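Local coordinates for aminotransferase, class IV (Brucella abortus, PDB 4TVI), which probably transfers the amino group between the branched-chain amino acids valine, leucine or isoleucine and 2-oxoglutarate, using pyridoxal 5'-phosphate as cofactor, at residues R69-E72 against G73-P76; R243-V246 against I247-R251; R303-Y306 against W307-A310. One frame throughout, in Å; residues are numbered along the deposited sequence.

Contact 1. Residues R69-E72 against G73-P76; sequences RLFE and GVTP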
loop_
_atom_site.group_PDB
_atom_site.type_symbol
_atom_site.label_atom_id
_atom_site.label_comp_id
_atom_site.label_asym_id
_atom_site.label_seq_id
_atom_site.Cartn_x
_atom_site.Cartn_y
_atom_site.Cartn_z
ATOM N N ARG A 69 6.057 4.691 -22.250
ATOM C CA ARG A 69 7.425 4.506 -22.723
ATOM C C ARG A 69 7.724 5.282 -24.001
ATOM O O ARG A 69 6.965 5.224 -24.967
ATOM C CB ARG A 69 7.700 3.019 -22.957
ATOM C CG ARG A 69 9.174 2.634 -22.984
ATOM C CD ARG A 69 9.765 2.543 -21.580
ATOM N NE ARG A 69 10.999 1.763 -21.566
ATOM C CZ ARG A 69 12.217 2.284 -21.675
ATOM N NH1 ARG A 69 12.367 3.596 -21.803
ATOM N NH2 ARG A 69 13.286 1.496 -21.656
ATOM N N LEU A 70 8.839 6.003 -23.998
ATOM C CA LEU A 70 9.387 6.574 -25.223
ATOM C C LEU A 70 10.557 5.714 -25.684
ATOM O O LEU A 70 11.507 5.505 -24.930
ATOM C CB LEU A 70 9.843 8.019 -25.006
ATOM C CG LEU A 70 10.722 8.600 -26.118
ATOM C CD1 LEU A 70 9.936 8.740 -27.422
ATOM C CD2 LEU A 70 11.345 9.935 -25.692
ATOM N N PHE A 71 10.476 5.183 -26.898
ATOM C CA PHE A 71 11.581 4.401 -27.439
ATOM C C PHE A 71 11.590 4.474 -28.961
ATOM O O PHE A 71 10.533 4.450 -29.593
ATOM C CB PHE A 71 11.500 2.940 -26.969
ATOM C CG PHE A 71 10.336 2.175 -27.541
ATOM C CD1 PHE A 71 9.103 2.189 -26.911
ATOM C CD2 PHE A 71 10.481 1.436 -28.708
ATOM C CE1 PHE A 71 8.029 1.485 -27.434
ATOM C CE2 PHE A 71 9.410 0.731 -29.242
ATOM C CZ PHE A 71 8.183 0.754 -28.601
ATOM N N GLU A 72 12.786 4.574 -29.539
ATOM C CA GLU A 72 12.948 4.663 -30.988
ATOM C C GLU A 72 12.072 5.763 -31.588
ATOM O O GLU A 72 11.606 5.653 -32.728
ATOM C CB GLU A 72 12.643 3.312 -31.639
ATOM C CG GLU A 72 13.564 2.204 -31.154
ATOM C CD GLU A 72 13.112 0.823 -31.585
ATOM O OE1 GLU A 72 12.380 0.713 -32.593
ATOM O OE2 GLU A 72 13.490 -0.155 -30.903
ATOM N N GLY A 73 11.852 6.819 -30.803
ATOM C CA GLY A 73 11.139 7.997 -31.263
ATOM C C GLY A 73 9.626 7.921 -31.173
ATOM O O GLY A 73 8.941 8.855 -31.589
ATOM N N VAL A 74 9.088 6.821 -30.646
ATOM C CA VAL A 74 7.637 6.683 -30.584
ATOM C C VAL A 74 7.148 6.433 -29.154
ATOM O O VAL A 74 7.897 5.935 -28.312
ATOM C CB VAL A 74 7.135 5.545 -31.519
ATOM C CG1 VAL A 74 7.531 5.843 -32.966
ATOM C CG2 VAL A 74 7.675 4.194 -31.084
ATOM N N THR A 75 5.887 6.782 -28.894
ATOM C CA THR A 75 5.289 6.650 -27.565
ATOM C C THR A 75 3.950 5.917 -27.621
ATOM O O THR A 75 2.902 6.511 -27.341
ATOM C CB THR A 75 5.058 8.030 -26.914
ATOM O OG1 THR A 75 4.205 8.819 -27.758
ATOM C CG2 THR A 75 6.377 8.767 -26.719
ATOM N N PRO A 76 3.976 4.622 -27.977
ATOM C CA PRO A 76 2.736 3.859 -28.179
ATOM C C PRO A 76 1.843 3.812 -26.948
ATOM O O PRO A 76 2.328 3.624 -25.831
ATOM C CB PRO A 76 3.240 2.457 -28.542
ATOM C CG PRO A 76 4.627 2.392 -28.008
ATOM C CD PRO A 76 5.170 3.783 -28.163
HETATM O O HOH W 1 4.777 3.460 -24.613
#

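Contact 2. Residues R243-V246 against I247-R251; sequences RQRV and IKLLR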
loop_
_atom_site.group_PDB
_atom_site.type_symbol
_atom_site.label_atom_id
_atom_site.label_comp_id
_atom_site.label_asym_id
_atom_site.label_seq_id
_atom_site.Cartn_x
_atom_site.Cartn_y
_atom_site.Cartn_z
ATOM N N ARG A 243 -0.798 -5.624 -22.816
ATOM C CA ARG A 243 -1.481 -6.909 -22.982
ATOM C C ARG A 243 -2.582 -6.837 -24.034
ATOM O O ARG A 243 -2.623 -7.653 -24.955
ATOM C CB ARG A 243 -2.073 -7.362 -21.641
ATOM C CG ARG A 243 -3.034 -8.550 -21.731
ATOM C CD ARG A 243 -3.839 -8.681 -20.446
ATOM N NE ARG A 243 -4.713 -9.846 -20.472
ATOM C CZ ARG A 243 -5.912 -9.866 -21.039
ATOM N NH1 ARG A 243 -6.395 -8.771 -21.623
ATOM N NH2 ARG A 243 -6.625 -10.984 -21.026
ATOM N N GLN A 244 -3.459 -5.846 -23.902
ATOM C CA GLN A 244 -4.564 -5.660 -24.836
ATOM C C GLN A 244 -4.059 -5.370 -26.247
ATOM O O GLN A 244 -4.631 -5.844 -27.224
ATOM C CB GLN A 244 -5.473 -4.522 -24.372
ATOM C CG GLN A 244 -6.154 -4.760 -23.029
ATOM C CD GLN A 244 -6.845 -3.515 -22.508
ATOM O OE1 GLN A 244 -7.472 -2.772 -23.264
ATOM N NE2 GLN A 244 -6.715 -3.269 -21.210
ATOM N N ARG A 245 -2.991 -4.583 -26.344
ATOM C CA ARG A 245 -2.431 -4.228 -27.640
ATOM C C ARG A 245 -1.877 -5.462 -28.342
ATOM O O ARG A 245 -2.110 -5.658 -29.534
ATOM C CB ARG A 245 -1.337 -3.166 -27.492
ATOM C CG ARG A 245 -0.751 -2.701 -28.830
ATOM C CD ARG A 245 -1.836 -2.093 -29.721
ATOM N NE ARG A 245 -2.444 -0.925 -29.093
ATOM C CZ ARG A 245 -3.486 -0.258 -29.581
ATOM N NH1 ARG A 245 -4.054 -0.642 -30.720
ATOM N NH2 ARG A 245 -3.957 0.797 -28.927
ATOM N N VAL A 246 -1.149 -6.289 -27.593
ATOM C CA VAL A 246 -0.552 -7.512 -28.130
ATOM C C VAL A 246 -1.625 -8.525 -28.565
ATOM O O VAL A 246 -1.512 -9.158 -29.624
ATOM C CB VAL A 246 0.399 -8.159 -27.096
ATOM C CG1 VAL A 246 0.773 -9.587 -27.498
ATOM C CG2 VAL A 246 1.645 -7.300 -26.907
ATOM N N ILE A 247 -2.676 -8.654 -27.762
ATOM C CA ILE A 247 -3.794 -9.527 -28.113
ATOM C C ILE A 247 -4.429 -9.062 -29.419
ATOM O O ILE A 247 -4.686 -9.860 -30.317
ATOM C CB ILE A 247 -4.867 -9.555 -27.005
ATOM C CG1 ILE A 247 -4.337 -10.267 -25.757
ATOM C CG2 ILE A 247 -6.125 -10.235 -27.499
ATOM C CD1 ILE A 247 -5.281 -10.171 -24.566
ATOM N N LYS A 248 -4.666 -7.759 -29.513
ATOM C CA LYS A 248 -5.280 -7.163 -30.692
ATOM C C LYS A 248 -4.427 -7.402 -31.938
ATOM O O LYS A 248 -4.941 -7.798 -32.982
ATOM C CB LYS A 248 -5.501 -5.663 -30.466
ATOM C CG LYS A 248 -6.144 -4.915 -31.626
ATOM C CD LYS A 248 -6.418 -3.463 -31.246
ATOM C CE LYS A 248 -6.677 -2.597 -32.473
ATOM N NZ LYS A 248 -7.863 -3.033 -33.251
ATOM N N LEU A 249 -3.122 -7.183 -31.817
ATOM C CA LEU A 249 -2.219 -7.346 -32.951
ATOM C C LEU A 249 -2.064 -8.810 -33.358
ATOM O O LEU A 249 -2.022 -9.122 -34.547
ATOM C CB LEU A 249 -0.853 -6.741 -32.633
ATOM C CG LEU A 249 -0.851 -5.214 -32.546
ATOM C CD1 LEU A 249 0.491 -4.703 -32.048
ATOM C CD2 LEU A 249 -1.194 -4.613 -33.901
ATOM N N LEU A 250 -1.975 -9.704 -32.375
ATOM C CA LEU A 250 -1.862 -11.128 -32.662
ATOM C C LEU A 250 -3.089 -11.637 -33.408
ATOM O O LEU A 250 -2.963 -12.351 -34.407
ATOM C CB LEU A 250 -1.666 -11.925 -31.379
ATOM C CG LEU A 250 -0.238 -11.950 -30.841
ATOM C CD1 LEU A 250 -0.202 -12.515 -29.427
ATOM C CD2 LEU A 250 0.629 -12.780 -31.775
ATOM N N ARG A 251 -4.273 -11.267 -32.932
ATOM C CA ARG A 251 -5.495 -11.724 -33.580
ATOM C C ARG A 251 -5.589 -11.164 -34.996
ATOM O O ARG A 251 -6.039 -11.856 -35.904
ATOM C CB ARG A 251 -6.727 -11.342 -32.762
ATOM C CG ARG A 251 -6.862 -12.134 -31.471
ATOM C CD ARG A 251 -8.184 -11.859 -30.769
ATOM N NE ARG A 251 -8.352 -12.699 -29.584
ATOM C CZ ARG A 251 -8.980 -12.303 -28.481
ATOM N NH1 ARG A 251 -9.485 -11.076 -28.413
ATOM N NH2 ARG A 251 -9.084 -13.117 -27.438
#

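Contact 3. Residues R303-Y306 against W307-A310; sequences RALY and WEWA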
loop_
_atom_site.group_PDB
_atom_site.type_symbol
_atom_site.label_atom_id
_atom_site.label_comp_id
_atom_site.label_asym_id
_atom_site.label_seq_id
_atom_site.Cartn_x
_atom_site.Cartn_y
_atom_site.Cartn_z
ATOM N N ARG A 303 6.294 -9.694 -30.467
ATOM C CA ARG A 303 7.142 -8.525 -30.288
ATOM C C ARG A 303 7.303 -7.785 -31.616
ATOM O O ARG A 303 7.247 -6.556 -31.661
ATOM C CB ARG A 303 8.504 -8.934 -29.715
ATOM C CG ARG A 303 9.423 -7.771 -29.366
ATOM C CD ARG A 303 10.700 -8.256 -28.688
ATOM N NE ARG A 303 11.696 -7.192 -28.571
ATOM C CZ ARG A 303 11.760 -6.322 -27.568
ATOM N NH1 ARG A 303 10.887 -6.385 -26.572
ATOM N NH2 ARG A 303 12.702 -5.384 -27.564
ATOM N N ALA A 304 7.473 -8.536 -32.700
ATOM C CA ALA A 304 7.644 -7.932 -34.020
ATOM C C ALA A 304 6.399 -7.147 -34.413
ATOM O O ALA A 304 6.490 -6.029 -34.921
ATOM C CB ALA A 304 7.953 -9.001 -35.064
ATOM N N LEU A 305 5.237 -7.741 -34.159
ATOM C CA LEU A 305 3.960 -7.112 -34.472
ATOM C C LEU A 305 3.761 -5.831 -33.679
ATOM O O LEU A 305 3.221 -4.853 -34.193
ATOM C CB LEU A 305 2.808 -8.077 -34.192
ATOM C CG LEU A 305 2.673 -9.261 -35.149
ATOM C CD1 LEU A 305 1.647 -10.265 -34.622
ATOM C CD2 LEU A 305 2.297 -8.768 -36.539
ATOM N N TYR A 306 4.201 -5.835 -32.424
ATOM C CA TYR A 306 4.064 -4.650 -31.593
ATOM C C TYR A 306 4.901 -3.512 -32.168
ATOM O O TYR A 306 4.426 -2.384 -32.289
ATOM C CB TYR A 306 4.476 -4.928 -30.146
ATOM C CG TYR A 306 4.153 -3.768 -29.234
ATOM C CD1 TYR A 306 5.041 -2.708 -29.089
ATOM C CD2 TYR A 306 2.945 -3.714 -28.548
ATOM C CE1 TYR A 306 4.745 -1.633 -28.272
ATOM C CE2 TYR A 306 2.638 -2.639 -27.725
ATOM C CZ TYR A 306 3.546 -1.601 -27.594
ATOM O OH TYR A 306 3.255 -0.525 -26.784
ATOM N N TRP A 307 6.148 -3.815 -32.514
ATOM C CA TRP A 307 7.062 -2.811 -33.056
ATOM C C TRP A 307 6.574 -2.250 -34.391
ATOM O O TRP A 307 6.727 -1.056 -34.649
ATOM C CB TRP A 307 8.463 -3.402 -33.213
ATOM C CG TRP A 307 9.422 -2.932 -32.167
ATOM C CD1 TRP A 307 10.489 -2.097 -32.343
ATOM C CD2 TRP A 307 9.388 -3.252 -30.774
ATOM N NE1 TRP A 307 11.129 -1.889 -31.147
ATOM C CE2 TRP A 307 10.472 -2.586 -30.165
ATOM C CE3 TRP A 307 8.552 -4.044 -29.980
ATOM C CZ2 TRP A 307 10.740 -2.687 -28.801
ATOM C CZ3 TRP A 307 8.820 -4.140 -28.621
ATOM C CH2 TRP A 307 9.904 -3.465 -28.047
ATOM N N GLU A 308 5.971 -3.099 -35.228
ATOM C CA GLU A 308 5.426 -2.631 -36.501
ATOM C C GLU A 308 4.343 -1.601 -36.271
ATOM O O GLU A 308 4.371 -0.517 -36.851
ATOM C CB GLU A 308 4.825 -3.764 -37.336
ATOM C CG GLU A 308 4.010 -3.204 -38.518
ATOM C CD GLU A 308 3.194 -4.249 -39.257
ATOM O OE1 GLU A 308 2.713 -5.204 -38.607
ATOM O OE2 GLU A 308 3.018 -4.115 -40.488
ATOM N N TRP A 309 3.383 -1.955 -35.421
ATOM C CA TRP A 309 2.281 -1.057 -35.117
ATOM C C TRP A 309 2.772 0.229 -34.462
ATOM O O TRP A 309 2.292 1.318 -34.776
ATOM C CB TRP A 309 1.258 -1.748 -34.213
ATOM C CG TRP A 309 0.311 -0.780 -33.598
ATOM C CD1 TRP A 309 -0.790 -0.223 -34.184
ATOM C CD2 TRP A 309 0.380 -0.241 -32.276
ATOM N NE1 TRP A 309 -1.408 0.633 -33.308
ATOM C CE2 TRP A 309 -0.713 0.638 -32.127
ATOM C CE3 TRP A 309 1.260 -0.413 -31.201
ATOM C CZ2 TRP A 309 -0.948 1.341 -30.945
ATOM C CZ3 TRP A 309 1.024 0.285 -30.033
ATOM C CH2 TRP A 309 -0.068 1.155 -29.915
ATOM N N ALA A 310 3.734 0.099 -33.556
ATOM C CA ALA A 310 4.250 1.260 -32.840
ATOM C C ALA A 310 4.874 2.264 -33.802
ATOM O O ALA A 310 4.771 3.470 -33.590
ATOM C CB ALA A 310 5.263 0.832 -31.793
HETATM O O HOH W 2 1.573 -4.867 -36.346
#

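Contact 1. Residues R69-E72 against G73-P76
F71 and V74 pair as a single antiparallel hydrogen-bonded bridge that closes a type I' beta turn from F71 to V74, with E72 and G73 at its corners. Two backbone bonds join them. F71 N donates a hydrogen bond to V74 O at 3.0 Å, and V74 N donates one to F71 O, also at 3.0 Å. E72 and G73 both have positive phi, as this turn type demands.

The side chain of F71 leaves the backbone away from the 73-76 segment, but with CG held between the backbone N and the carbonyl carbon (chi1 68°) the ring comes back over the returning chain. From CB and CG the path runs to CD1, which lies near V74 O. CE1 makes the closest contact, 3.6 Å from P76 CG, and also touches P76 CD; the two side chains cross at about a right angle. At the tip, CZ reaches P76 CG, while V74 CG2 sits over one face of the ring, offset toward its rim.

Away from this ring, L70 CD1 packs on T75 CG2 at 3.6 Å. Further from the corners of the turn, its two arms are linked by a water, which donates to R69 O (2.8 Å) and to P76 O (2.7 Å), and by a CA-H...O contact from T75 CA to R69 O.

The turn follows the end of strand 64-70, an outermost strand of its five-stranded antiparallel sheet within the chain, and leads toward helix 78-91. L70 and T75 rest on L111 at the end of helix 100-111, whereas P76 meets helix 297-310 through Y306, W309 and A310.

Contact 2. Residues R243-V246 against I247-R251
R243 and I247 meet one helical turn apart, where the methyl CD1 of I247 lies over one face of the R243 guanidinium, 3.4 Å from NH1. The arginine sets out anti to its main-chain nitrogen (chi1 169°) and stays extended as far as NE, which carries the flat group out over the isoleucine tip. NH2 is engaged beyond the helix by a salt bridge to E259 and a hydrogen bond to P231 O.

R245 has a similar chi1 but folds at chi2 and chi3, near 60° each. The bends bring NH1 within 3.7 Å of K248 CE, the two chains running side by side and pointing the same way. Their charged ends do not touch; each has an acidic partner, D77 for R245 and E252 for K248. CG of R245 also packs against L249 CD1.

These residues belong to helix 241-252, the crossover of a beta-alpha-beta unit between the parallel strands 227-231 and 257-260. Successive i to i+4 bonds hold it, among them L250 N to V246 O at 2.8 Å.

V246 and L250 again lie alongside one another: V246 CG1 stands anti to the backbone N (chi1 167°), which places it beside L250 CD1 at 3.6 Å. I247 continues past R243 onto F221, V257 and E259 of the neighbouring strands, while L250 reaches L305 of helix 297-310.

Contact 3. Residues R303-Y306 against W307-A310
The guanidinium of R303 lies against the six-membered ring of W307, one turn further along the helix. W307 CH2 sits over one face of the guanidinium, with CZ, NH1 and NH2 of R303 all about 3.4 Å from it, and the two planes are inclined by 40° rather than stacked flat. An extended chain from CG to NE, starting at chi1 -175°, lays the arginine alongside the tryptophan, so that its CG also touches W307 CZ3. A salt bridge from R303 NH2 to E156 and a hydrogen bond from NH1 to V282 O hold the guanidinium from beyond the helix, and W307 NE1 is hydrogen-bonded to E72 OE2.

Y306, buried, stands between the two tryptophans in an aromatic cluster. W309 turns its edge toward the face of Y306, centroids 5.5 Å apart and planes at 68°; W309 CZ3 lies 4.0 Å from Y306 CZ. On the W307 side the approach is oblique, with Y306 CD1 at 3.9 Å from W307 CE3. A310 CB adds a lighter contact with Y306 CE1.

All of this is built on the last turns of helix 297-310, close to the C terminus, whose cluster side faces K281 of strand 281-288, P76 of the loop before helix 78-91 and R245 of helix 241-252. Regular i to i+4 bonds run through it, including A310 N to Y306 O at 2.9 Å.

The other side is much looser. A304 and E308 are exposed, and L305 CD2 comes no nearer to E308 OE1 than 4.1 Å. There a water takes over, donating to L305 O and, at 2.6 Å, to E308 OE1, which ties the carboxylate back to the helix backbone.

From the N terminus, contact 1 comes first and reverses the chain in a tight turn after strand 64-70. Contacts 2 and 3 close no loop beyond single helical turns, in helices 241-252 and 297-310. The three follow in series, without nesting or crossing. Contact 3 joins the others: the turn of contact 1 meets the C-terminal helix through a hydrogen bond and through its proline and phenylalanine side chains, while R245 and L249 of contact 2 lie against Y306, W309 and L305. Contacts 1 and 2 do not touch, their nearest atoms being about 7 Å apart. The C-terminal helix thus links the turn at the outer strand of the five-stranded sheet to the beta-alpha-beta unit.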